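PDB 4FVA: 5'-tyrosyl-DNA phosphodiesterase from Caenorhabditis elegans, which belongs to the endonuclease/exonuclease/phosphatase family of DNase I-like proteins and carries a magnesium ion in its metal site. Local coordinates for residues A[97-102]-A[141-146]. Numbering follows the deposited sequence.
Sequences IHFQNS and FGFCMD. With EDO (1,2-ethanediol), chain E.
Phe143 reaches from the helix toward residues 97-102 and meets Phe99 and Ile97 in an apolar contact; its long flat ring lets an exposed helix residue span to both. Phe143 CB lies 4.1 Å from O1 of a bound 1,2-ethanediol, probably left from crystallisation. With CG anti to the backbone N (chi1 175°), the ring is carried out from the helix. C2 of the diol lies over one face of it, offset toward the rim on the CD1 side. On the other side of the ring, Phe143 CD2 comes 3.9 Å from CE1 of Phe99, arriving at the edge of the Phe99 ring, close to its plane. At the far end, Phe143 CZ stops 4.1 Å from CG2 of Ile97, the methyl on its beta-branch, suited to filling space beside an aromatic ring. In the DNase I-like fold, whose two sheets pack together, this joins helix 134-154 to the end of strand 90-98 and the type I turn Phe99-Ser102. The Phe99 ring is buried, as befits a large apolar residue packed against Leu108 and Leu127. Phe99 CZ lies 3.8 Å from SG of Cys144, an oblique sulfur-aromatic contact. Cysteine, small and only weakly polar, suits this buried side of the helix, where it also meets Leu108 and Phe162. Farther round the turn, the Asn101 side-chain amide makes hydrogen bonds to the same helix, OD1 accepting from Gln140 NE2 and ND2 donating to Gln136 O.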
loop_
_atom_site.group_PDB
_atom_site.type_symbol
_atom_site.label_atom_id
_atom_site.label_comp_id
_atom_site.label_asym_id
_atom_site.label_seq_id
_atom_site.Cartn_x
_atom_site.Cartn_y
_atom_site.Cartn_z
ATOM N N ILE A 97 -2.450 -1.493 15.000
ATOM C CA ILE A 97 -2.923 -2.725 15.607
ATOM C C ILE A 97 -1.987 -3.851 15.235
ATOM O O ILE A 97 -1.814 -4.157 14.044
ATOM C CB ILE A 97 -4.325 -3.100 15.112
ATOM C CG1 ILE A 97 -5.302 -1.940 15.334
ATOM C CG2 ILE A 97 -4.794 -4.391 15.796
ATOM C CD1 ILE A 97 -6.663 -2.189 14.723
ATOM N N HIS A 98 -1.388 -4.472 16.249
ATOM C CA HIS A 98 -0.519 -5.631 16.030
ATOM C C HIS A 98 -1.338 -6.910 15.868
ATOM O O HIS A 98 -2.144 -7.253 16.733
ATOM C CB HIS A 98 0.490 -5.758 17.181
ATOM C CG HIS A 98 1.546 -4.696 17.176
ATOM N ND1 HIS A 98 1.283 -3.373 17.474
ATOM C CD2 HIS A 98 2.880 -4.765 16.940
ATOM C CE1 HIS A 98 2.399 -2.671 17.391
ATOM N NE2 HIS A 98 3.386 -3.493 17.074
ATOM N N PHE A 99 -1.166 -7.595 14.735
ATOM C CA PHE A 99 -1.850 -8.859 14.524
ATOM C C PHE A 99 -1.359 -9.849 15.573
ATOM O O PHE A 99 -0.162 -10.138 15.666
ATOM C CB PHE A 99 -1.604 -9.408 13.120
ATOM C CG PHE A 99 -2.152 -8.545 12.015
ATOM C CD1 PHE A 99 -3.400 -7.953 12.129
ATOM C CD2 PHE A 99 -1.440 -8.377 10.834
ATOM C CE1 PHE A 99 -3.916 -7.176 11.095
ATOM C CE2 PHE A 99 -1.944 -7.596 9.792
ATOM C CZ PHE A 99 -3.183 -7.000 9.924
ATOM N N GLN A 100 -2.293 -10.362 16.360
ATOM C CA GLN A 100 -1.983 -11.270 17.460
ATOM C C GLN A 100 -1.362 -12.575 16.955
ATOM O O GLN A 100 -0.466 -13.132 17.591
ATOM C CB GLN A 100 -3.265 -11.506 18.272
ATOM C CG GLN A 100 -3.697 -10.223 19.024
ATOM C CD GLN A 100 -4.975 -10.367 19.851
ATOM O OE1 GLN A 100 -5.740 -11.321 19.690
ATOM N NE2 GLN A 100 -5.233 -9.384 20.705
ATOM N N ASN A 101 -1.819 -13.039 15.794
ATOM C CA ASN A 101 -1.361 -14.303 15.222
ATOM C C ASN A 101 -0.109 -14.179 14.351
ATOM O O ASN A 101 0.277 -15.137 13.679
ATOM C CB ASN A 101 -2.473 -14.924 14.378
ATOM C CG ASN A 101 -2.642 -14.222 13.036
ATOM O OD1 ASN A 101 -2.055 -13.157 12.801
ATOM N ND2 ASN A 101 -3.461 -14.794 12.163
ATOM N N SER A 102 0.515 -13.007 14.324
ATOM C CA SER A 102 1.672 -12.826 13.445
ATOM C C SER A 102 3.013 -13.167 14.099
ATOM O O SER A 102 3.293 -12.778 15.237
ATOM C CB SER A 102 1.745 -11.404 12.893
ATOM O OG SER A 102 2.843 -11.314 12.001
ATOM N N PHE A 141 -6.645 -10.961 6.820
ATOM C CA PHE A 141 -7.477 -10.314 5.810
ATOM C C PHE A 141 -8.928 -10.174 6.307
ATOM O O PHE A 141 -9.535 -9.105 6.183
ATOM C CB PHE A 141 -7.423 -11.078 4.490
ATOM C CG PHE A 141 -8.155 -10.393 3.364
ATOM C CD1 PHE A 141 -7.505 -9.462 2.565
ATOM C CD2 PHE A 141 -9.497 -10.668 3.120
ATOM C CE1 PHE A 141 -8.180 -8.813 1.530
ATOM C CE2 PHE A 141 -10.179 -10.027 2.090
ATOM C CZ PHE A 141 -9.515 -9.102 1.291
ATOM N N GLY A 142 -9.472 -11.261 6.866
ATOM C CA GLY A 142 -10.823 -11.253 7.411
ATOM C C GLY A 142 -10.950 -10.204 8.499
ATOM O O GLY A 142 -11.890 -9.402 8.511
ATOM N N PHE A 143 -9.964 -10.173 9.385
ATOM C CA PHE A 143 -9.927 -9.197 10.454
ATOM C C PHE A 143 -9.913 -7.792 9.880
ATOM O O PHE A 143 -10.650 -6.913 10.342
ATOM C CB PHE A 143 -8.695 -9.442 11.332
ATOM C CG PHE A 143 -8.482 -8.408 12.401
ATOM C CD1 PHE A 143 -9.067 -8.546 13.655
ATOM C CD2 PHE A 143 -7.688 -7.290 12.152
ATOM C CE1 PHE A 143 -8.872 -7.575 14.648
ATOM C CE2 PHE A 143 -7.480 -6.322 13.133
ATOM C CZ PHE A 143 -8.070 -6.465 14.383
ATOM N N CYS A 144 -9.093 -7.568 8.862
ATOM C CA CYS A 144 -9.035 -6.236 8.267
ATOM C C CYS A 144 -10.386 -5.843 7.678
ATOM O O CYS A 144 -10.842 -4.717 7.852
ATOM C CB CYS A 144 -7.938 -6.153 7.201
ATOM S SG CYS A 144 -6.267 -6.233 7.886
ATOM N N MET A 145 -11.031 -6.778 6.992
ATOM C CA MET A 145 -12.328 -6.476 6.380
ATOM C C MET A 145 -13.404 -6.180 7.438
ATOM O O MET A 145 -14.247 -5.298 7.257
ATOM C CB MET A 145 -12.753 -7.593 5.416
ATOM C CG MET A 145 -12.065 -7.530 4.028
ATOM S SD MET A 145 -12.255 -5.907 3.229
ATOM C CE MET A 145 -11.296 -6.110 1.727
ATOM N N ASP A 146 -13.353 -6.888 8.557
ATOM C CA ASP A 146 -14.276 -6.612 9.643
ATOM C C ASP A 146 -14.080 -5.201 10.164
ATOM O O ASP A 146 -15.044 -4.494 10.474
ATOM C CB ASP A 146 -14.106 -7.628 10.773
ATOM C CG ASP A 146 -14.621 -9.014 10.400
ATOM O OD1 ASP A 146 -15.430 -9.124 9.460
ATOM O OD2 ASP A 146 -14.229 -9.995 11.066
HETATM C C1 EDO E . -5.308 -11.657 14.152
HETATM O O1 EDO E . -6.519 -12.174 13.571
HETATM C C2 EDO E . -5.635 -10.358 14.901
HETATM O O2 EDO E . -4.583 -10.009 15.812
#